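Cysteine protease (Listeria monocytogenes, PDB 5HU4) anchors surface proteins to the bacterial cell wall as a transpeptidase, cleaving their C-terminal sorting signals through a thioester intermediate. Local coordinates at residues A[38-43]-A[73-78]; A[60-65]-A[119-124]. All blocks are in the same frame, centred on the assembly; numbering follows the deposited sequence.

Interaction 1: A[38-43]-A[73-78]; sequences QVMGKG and LTDLEN
M40 reaches from the loop 38-43 to the end of strand 70-74, where its thioether lies across L73 and runs on over the backbone of T74 and D75. On the way into this loop the Q38 amide is hydrogen-bonded to the backbone of M34, R35 and P46. V39 then begins a type II beta turn that ends at K42, closed by a hydrogen bond from K42 N to V39 O (3.3 Å). At the second position of the turn M40 has its CG anti to the carbonyl carbon (chi1 -74°), and from there the chain is fully extended, which carries SD and CE out to the other segment. M40 CG meets CD2 of L73 at 3.7 Å. M40 SD sits 3.6 Å from CB of D75. M40 CE ends 3.4 Å from the carbonyl O of T74. An unbranched, flexible thioether suits such a span, since it can follow both a leucine branch and a peptide group. G41 takes the third position with positive phi (78°), a conformation glycine adopts without strain, and its N is hydrogen-bonded to the hydroxyl of Y82.

What M40 lands on is a firmly built corner. D75 OD1 accepts from E77 N at 2.9 Å, from above the carboxylate plane, and from N78 N at 2.8 Å, nearly along the C-O axis, an Asx turn and Asx motif; T74 OG1 adds an ST turn by accepting from L76 N (3.0 Å). With D75 OD2 hydrogen-bonded to Y80 OH, both carboxylate oxygens have partners in the turn and the start of strand 78-91. M40 thus makes an apolar contact with L73 and van der Waals contact with the polar backbone of T74 and D75, depending on shape more than on directed bonds.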
ATOM      1  N   GLN A  38       3.582  10.280   8.203  1.00 26.79           N
ATOM      2  CA  GLN A  38       4.262   9.612   7.094  1.00 26.05           C
ATOM      3  C   GLN A  38       4.220  10.425   5.798  1.00 21.49           C
ATOM      4  O   GLN A  38       3.228  11.087   5.490  1.00 21.12           O
ATOM      5  CB  GLN A  38       3.668   8.218   6.863  1.00 23.03           C
ATOM      6  CG  GLN A  38       2.240   8.200   6.343  1.00 21.81           C
ATOM      7  CD  GLN A  38       1.660   6.797   6.305  1.00 22.82           C
ATOM      8  OE1 GLN A  38       1.322   6.224   7.342  1.00 23.00           O
ATOM      9  NE2 GLN A  38       1.551   6.233   5.107  1.00 21.70           N
ATOM     10  N   VAL A  39       5.324  10.379   5.058  1.00 22.35           N
ATOM     11  CA  VAL A  39       5.472  11.130   3.815  1.00 22.14           C
ATOM     12  C   VAL A  39       5.830  10.187   2.669  1.00 23.53           C
ATOM     13  O   VAL A  39       6.624   9.262   2.846  1.00 23.11           O
ATOM     14  CB  VAL A  39       6.560  12.225   3.944  1.00 23.42           C
ATOM     15  CG1 VAL A  39       6.612  13.085   2.690  1.00 22.53           C
ATOM     16  CG2 VAL A  39       6.307  13.088   5.171  1.00 19.14           C
ATOM     17  N   MET A  40       5.243  10.418   1.498  1.00 22.75           N
ATOM     18  CA  MET A  40       5.524   9.591   0.328  1.00 24.20           C
ATOM     19  C   MET A  40       6.970   9.739  -0.133  1.00 25.72           C
ATOM     20  O   MET A  40       7.490  10.851  -0.233  1.00 25.92           O
ATOM     21  CB  MET A  40       4.575   9.940  -0.820  1.00 24.66           C
ATOM     22  CG  MET A  40       3.156   9.430  -0.633  1.00 22.08           C
ATOM     23  SD  MET A  40       2.134   9.675  -2.098  1.00 24.15           S
ATOM     24  CE  MET A  40       0.539   9.122  -1.499  1.00 23.97           C
ATOM     25  N   GLY A  41       7.614   8.610  -0.410  1.00 24.73           N
ATOM     26  CA  GLY A  41       8.980   8.607  -0.901  1.00 22.26           C
ATOM     27  C   GLY A  41      10.019   8.854   0.175  1.00 25.62           C
ATOM     28  O   GLY A  41      11.210   8.969  -0.117  1.00 28.44           O
ATOM     29  N   LYS A  42       9.572   8.931   1.424  1.00 26.42           N
ATOM     30  CA  LYS A  42      10.472   9.191   2.541  1.00 26.41           C
ATOM     31  C   LYS A  42      10.161   8.287   3.730  1.00 25.33           C
ATOM     32  O   LYS A  42       9.000   8.118   4.104  1.00 26.00           O
ATOM     33  CB  LYS A  42      10.389  10.660   2.963  1.00 22.09           C
ATOM     34  N   GLY A  43      11.208   7.716   4.318  1.00 24.41           N
ATOM     35  CA  GLY A  43      11.064   6.834   5.462  1.00 24.67           C
ATOM     36  C   GLY A  43      10.173   5.648   5.161  1.00 26.32           C
ATOM     37  O   GLY A  43      10.203   5.099   4.059  1.00 26.18           O
ATOM     38  N   LEU A  73       3.286   4.314  -6.230  1.00 21.97           N
ATOM     39  CA  LEU A  73       2.616   5.231  -5.324  1.00 21.93           C
ATOM     40  C   LEU A  73       2.734   6.650  -5.862  1.00 24.26           C
ATOM     41  O   LEU A  73       3.786   7.036  -6.371  1.00 24.96           O
ATOM     42  CB  LEU A  73       3.225   5.130  -3.925  1.00 23.17           C
ATOM     43  CG  LEU A  73       2.632   5.971  -2.795  1.00 25.80           C
ATOM     44  CD1 LEU A  73       1.215   5.522  -2.471  1.00 21.89           C
ATOM     45  CD2 LEU A  73       3.523   5.893  -1.564  1.00 22.12           C
ATOM     46  N   THR A  74       1.660   7.427  -5.760  1.00 23.95           N
ATOM     47  CA  THR A  74       1.694   8.798  -6.256  1.00 22.34           C
ATOM     48  C   THR A  74       0.841   9.752  -5.423  1.00 21.12           C
ATOM     49  O   THR A  74      -0.178   9.365  -4.849  1.00 21.92           O
ATOM     50  CB  THR A  74       1.233   8.875  -7.729  1.00 23.55           C
ATOM     51  OG1 THR A  74       1.474  10.193  -8.240  1.00 23.18           O
ATOM     52  CG2 THR A  74      -0.248   8.542  -7.858  1.00 21.83           C
ATOM     53  N   ASP A  75       1.289  11.002  -5.352  1.00 19.85           N
ATOM     54  CA  ASP A  75       0.528  12.072  -4.725  1.00 21.27           C
ATOM     55  C   ASP A  75       0.020  13.011  -5.813  1.00 22.88           C
ATOM     56  O   ASP A  75      -0.364  14.150  -5.539  1.00 23.88           O
ATOM     57  CB  ASP A  75       1.383  12.830  -3.705  1.00 20.69           C
ATOM     58  CG  ASP A  75       2.751  13.209  -4.252  1.00 24.29           C
ATOM     59  OD1 ASP A  75       2.952  13.134  -5.484  1.00 20.13           O
ATOM     60  OD2 ASP A  75       3.626  13.589  -3.446  1.00 22.27           O
ATOM     61  N   LEU A  76       0.039  12.500  -7.045  1.00 24.10           N
ATOM     62  CA  LEU A  76      -0.310  13.240  -8.259  1.00 24.44           C
ATOM     63  C   LEU A  76       0.653  14.393  -8.534  1.00 25.37           C
ATOM     64  O   LEU A  76       0.345  15.303  -9.303  1.00 26.79           O
ATOM     65  CB  LEU A  76      -1.751  13.753  -8.193  1.00 25.56           C
ATOM     66  CG  LEU A  76      -2.743  12.978  -9.065  1.00 32.07           C
ATOM     67  CD1 LEU A  76      -2.888  11.543  -8.582  1.00 29.17           C
ATOM     68  CD2 LEU A  76      -4.095  13.675  -9.105  1.00 30.01           C
ATOM     69  N   GLU A  77       1.827  14.337  -7.914  1.00 22.59           N
ATOM     70  CA  GLU A  77       2.918  15.246  -8.244  1.00 25.73           C
ATOM     71  C   GLU A  77       4.139  14.425  -8.644  1.00 26.05           C
ATOM     72  O   GLU A  77       4.803  14.717  -9.639  1.00 27.29           O
ATOM     73  CB  GLU A  77       3.249  16.168  -7.069  1.00 27.58           C
ATOM     74  CG  GLU A  77       2.141  17.147  -6.707  1.00 37.13           C
ATOM     75  CD  GLU A  77       1.758  18.062  -7.858  1.00 59.51           C
ATOM     76  OE1 GLU A  77       2.659  18.474  -8.618  1.00 61.03           O
ATOM     77  OE2 GLU A  77       0.555  18.371  -8.001  1.00 46.85           O
ATOM     78  N   ASN A  78       4.418  13.388  -7.863  1.00 24.77           N
ATOM     79  CA  ASN A  78       5.537  12.495  -8.136  1.00 24.68           C
ATOM     80  C   ASN A  78       5.109  11.034  -8.204  1.00 25.71           C
ATOM     81  O   ASN A  78       4.152  10.625  -7.545  1.00 23.27           O
ATOM     82  CB  ASN A  78       6.623  12.659  -7.072  1.00 25.10           C
ATOM     83  CG  ASN A  78       7.385  13.956  -7.213  1.00 27.63           C
ATOM     84  OD1 ASN A  78       7.769  14.345  -8.316  1.00 28.81           O
ATOM     85  ND2 ASN A  78       7.614  14.633  -6.095  1.00 24.60           N
TER

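Interaction 2: A[60-65]-A[119-124]; sequences GPIMKV and KRFVAV
The ring of F121 is the main bump of this contact, pushed from strand 119-132 against the short 3-10 turn 61-63, where I62 and M63 form the hollow that receives it. With CG anti to the backbone N (chi1 -178°), the ring stands out from the strand. M63 CA lies over one face, 4.2 Å from the ring centroid and offset toward the rim, as a CH-pi contact. The side chain of M63 bends at chi2 and chi3, so that SD curls back beside the root of the ring, 3.6 Å from F121 CB. M63 SD is 4.5 Å from the centroid of the F121 ring, an oblique Met-aromatic contact. Further along the ring, the carbonyl O of I62 comes obliquely to it, 3.1 Å from F121 CE1.

In the sortase beta-barrel, strand 119-132 runs antiparallel to strand 105-111, which carries the catalytic C111, and the connection 60-65 packs beside them. F121 and A123 both point toward this connection, as alternate residues of a strand do. The small methyl of A123 leaves room for V65, whose CG1 comes within 4.3 Å of A123 CB. Beta-branched I62 lies alongside, its CG1 4.4 Å from F121 CD1, while its side chain also packs on L108 and T110 of strand 105-111.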
ATOM      1  N   GLY A  60      -6.795  -7.472  -0.684  1.00 21.21           N
ATOM      2  CA  GLY A  60      -6.889  -8.914  -0.833  1.00 21.57           C
ATOM      3  C   GLY A  60      -5.819  -9.536  -1.721  1.00 22.53           C
ATOM      4  O   GLY A  60      -5.153 -10.483  -1.304  1.00 23.86           O
ATOM      5  N   PRO A  61      -5.645  -9.013  -2.950  1.00 23.49           N
ATOM      6  CA  PRO A  61      -4.690  -9.624  -3.885  1.00 21.97           C
ATOM      7  C   PRO A  61      -3.209  -9.513  -3.501  1.00 23.90           C
ATOM      8  O   PRO A  61      -2.396 -10.204  -4.113  1.00 22.31           O
ATOM      9  CB  PRO A  61      -4.945  -8.858  -5.188  1.00 20.53           C
ATOM     10  CG  PRO A  61      -6.328  -8.341  -5.063  1.00 20.33           C
ATOM     11  CD  PRO A  61      -6.473  -7.993  -3.619  1.00 19.76           C
ATOM     12  N   ILE A  62      -2.854  -8.678  -2.528  1.00 20.92           N
ATOM     13  CA  ILE A  62      -1.440  -8.518  -2.187  1.00 20.28           C
ATOM     14  C   ILE A  62      -0.934  -9.708  -1.373  1.00 22.14           C
ATOM     15  O   ILE A  62       0.248  -9.783  -1.039  1.00 20.93           O
ATOM     16  CB  ILE A  62      -1.167  -7.210  -1.408  1.00 20.46           C
ATOM     17  CG1 ILE A  62      -1.551  -7.357   0.064  1.00 23.76           C
ATOM     18  CG2 ILE A  62      -1.881  -6.037  -2.063  1.00 19.88           C
ATOM     19  CD1 ILE A  62      -0.968  -6.277   0.948  1.00 23.27           C
ATOM     20  N   MET A  63      -1.834 -10.637  -1.062  1.00 23.14           N
ATOM     21  CA  MET A  63      -1.449 -11.912  -0.471  1.00 24.47           C
ATOM     22  C   MET A  63      -0.568 -12.690  -1.441  1.00 23.81           C
ATOM     23  O   MET A  63       0.291 -13.472  -1.030  1.00 25.89           O
ATOM     24  CB  MET A  63      -2.685 -12.739  -0.109  1.00 22.90           C
ATOM     25  CG  MET A  63      -3.548 -12.148   0.991  1.00 26.55           C
ATOM     26  SD  MET A  63      -2.929 -12.517   2.646  1.00 36.33           S
ATOM     27  CE  MET A  63      -2.735 -14.296   2.550  1.00 22.49           C
ATOM     28  N   LYS A  64      -0.791 -12.466  -2.733  1.00 22.08           N
ATOM     29  CA  LYS A  64      -0.091 -13.197  -3.781  1.00 22.50           C
ATOM     30  C   LYS A  64       1.043 -12.383  -4.398  1.00 26.00           C
ATOM     31  O   LYS A  64       1.545 -12.724  -5.469  1.00 26.86           O
ATOM     32  CB  LYS A  64      -1.076 -13.625  -4.871  1.00 22.70           C
ATOM     33  N   VAL A  65       1.441 -11.308  -3.727  1.00 23.23           N
ATOM     34  CA  VAL A  65       2.559 -10.503  -4.204  1.00 26.51           C
ATOM     35  C   VAL A  65       3.872 -11.186  -3.838  1.00 27.59           C
ATOM     36  O   VAL A  65       3.998 -11.783  -2.766  1.00 28.30           O
ATOM     37  CB  VAL A  65       2.511  -9.061  -3.634  1.00 24.58           C
ATOM     38  CG1 VAL A  65       3.821  -8.679  -2.947  1.00 23.24           C
ATOM     39  CG2 VAL A  65       2.181  -8.075  -4.736  1.00 23.92           C
ATOM     40  N   LYS A 119      -3.924 -12.218  12.802  1.00 30.44           N
ATOM     41  CA  LYS A 119      -2.725 -12.296  11.979  1.00 30.28           C
ATOM     42  C   LYS A 119      -2.798 -11.355  10.781  1.00 30.03           C
ATOM     43  O   LYS A 119      -3.859 -11.166  10.186  1.00 29.82           O
ATOM     44  CB  LYS A 119      -2.497 -13.737  11.512  1.00 31.36           C
ATOM     45  CG  LYS A 119      -2.115 -14.702  12.631  1.00 37.61           C
ATOM     46  CD  LYS A 119      -1.371 -13.987  13.757  1.00 45.74           C
ATOM     47  CE  LYS A 119      -0.926 -14.953  14.845  1.00 43.52           C
ATOM     48  NZ  LYS A 119       0.060 -15.956  14.351  1.00 47.11           N
ATOM     49  N   ARG A 120      -1.658 -10.763  10.440  1.00 27.63           N
ATOM     50  CA  ARG A 120      -1.581  -9.817   9.335  1.00 24.60           C
ATOM     51  C   ARG A 120      -0.554 -10.260   8.304  1.00 27.78           C
ATOM     52  O   ARG A 120       0.504 -10.783   8.658  1.00 27.13           O
ATOM     53  CB  ARG A 120      -1.220  -8.421   9.848  1.00 27.39           C
ATOM     54  CG  ARG A 120      -2.193  -7.843  10.858  1.00 28.00           C
ATOM     55  CD  ARG A 120      -3.496  -7.429  10.199  1.00 27.79           C
ATOM     56  NE  ARG A 120      -4.487  -7.003  11.182  1.00 26.79           N
ATOM     57  CZ  ARG A 120      -5.300  -7.830  11.828  1.00 29.66           C
ATOM     58  NH1 ARG A 120      -5.249  -9.135  11.595  1.00 30.62           N
ATOM     59  NH2 ARG A 120      -6.171  -7.353  12.707  1.00 33.54           N
ATOM     60  N   PHE A 121      -0.865 -10.054   7.028  1.00 27.31           N
ATOM     61  CA  PHE A 121       0.124 -10.253   5.976  1.00 23.68           C
ATOM     62  C   PHE A 121       0.795  -8.920   5.675  1.00 24.66           C
ATOM     63  O   PHE A 121       0.121  -7.901   5.513  1.00 22.74           O
ATOM     64  CB  PHE A 121      -0.512 -10.833   4.712  1.00 22.39           C
ATOM     65  CG  PHE A 121       0.473 -11.095   3.604  1.00 22.98           C
ATOM     66  CD1 PHE A 121       0.744 -10.125   2.651  1.00 25.37           C
ATOM     67  CD2 PHE A 121       1.133 -12.312   3.518  1.00 25.60           C
ATOM     68  CE1 PHE A 121       1.653 -10.363   1.635  1.00 23.34           C
ATOM     69  CE2 PHE A 121       2.040 -12.554   2.502  1.00 25.68           C
ATOM     70  CZ  PHE A 121       2.299 -11.580   1.561  1.00 22.70           C
ATOM     71  N   VAL A 122       2.122  -8.930   5.604  1.00 23.98           N
ATOM     72  CA  VAL A 122       2.877  -7.704   5.384  1.00 23.10           C
ATOM     73  C   VAL A 122       3.779  -7.808   4.159  1.00 24.11           C
ATOM     74  O   VAL A 122       4.483  -8.801   3.976  1.00 22.90           O
ATOM     75  CB  VAL A 122       3.738  -7.349   6.611  1.00 22.60           C
ATOM     76  CG1 VAL A 122       4.430  -6.012   6.407  1.00 24.74           C
ATOM     77  CG2 VAL A 122       2.882  -7.315   7.865  1.00 22.61           C
ATOM     78  N   ALA A 123       3.745  -6.776   3.322  1.00 21.69           N
ATOM     79  CA  ALA A 123       4.631  -6.688   2.170  1.00 21.37           C
ATOM     80  C   ALA A 123       5.438  -5.394   2.230  1.00 23.03           C
ATOM     81  O   ALA A 123       4.873  -4.299   2.239  1.00 21.03           O
ATOM     82  CB  ALA A 123       3.837  -6.764   0.877  1.00 19.04           C
ATOM     83  N   VAL A 124       6.760  -5.528   2.275  1.00 22.42           N
ATOM     84  CA  VAL A 124       7.648  -4.373   2.339  1.00 20.28           C
ATOM     85  C   VAL A 124       8.381  -4.178   1.016  1.00 24.59           C
ATOM     86  O   VAL A 124       8.905  -5.133   0.437  1.00 26.10           O
ATOM     87  CB  VAL A 124       8.678  -4.517   3.481  1.00 24.01           C
ATOM     88  CG1 VAL A 124       9.757  -3.444   3.382  1.00 23.62           C
ATOM     89  CG2 VAL A 124       7.983  -4.464   4.833  1.00 24.58           C
TER

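Interactions 1 and 2 lie on opposite sides of the chain's centre, their centres 21 Å apart and their nearest atoms about 9 Å apart, so they do not touch. Both reach the same curled sheet: 73-78 includes the end of strand 70-74, which pairs with both 78-91 and 3-9, and strand 119-132 is separated from 70-74 by 78-91 alone. Their segments alternate along the sequence, so the loops they close overlap. Only interaction 2 comes near the catalytic residues: the side chain of M63 is about 7 Å from that of C111, which forms the acyl-thioester, and that of I62 about 10 Å from that of H50. Interaction 1 is structural packing away from these sites.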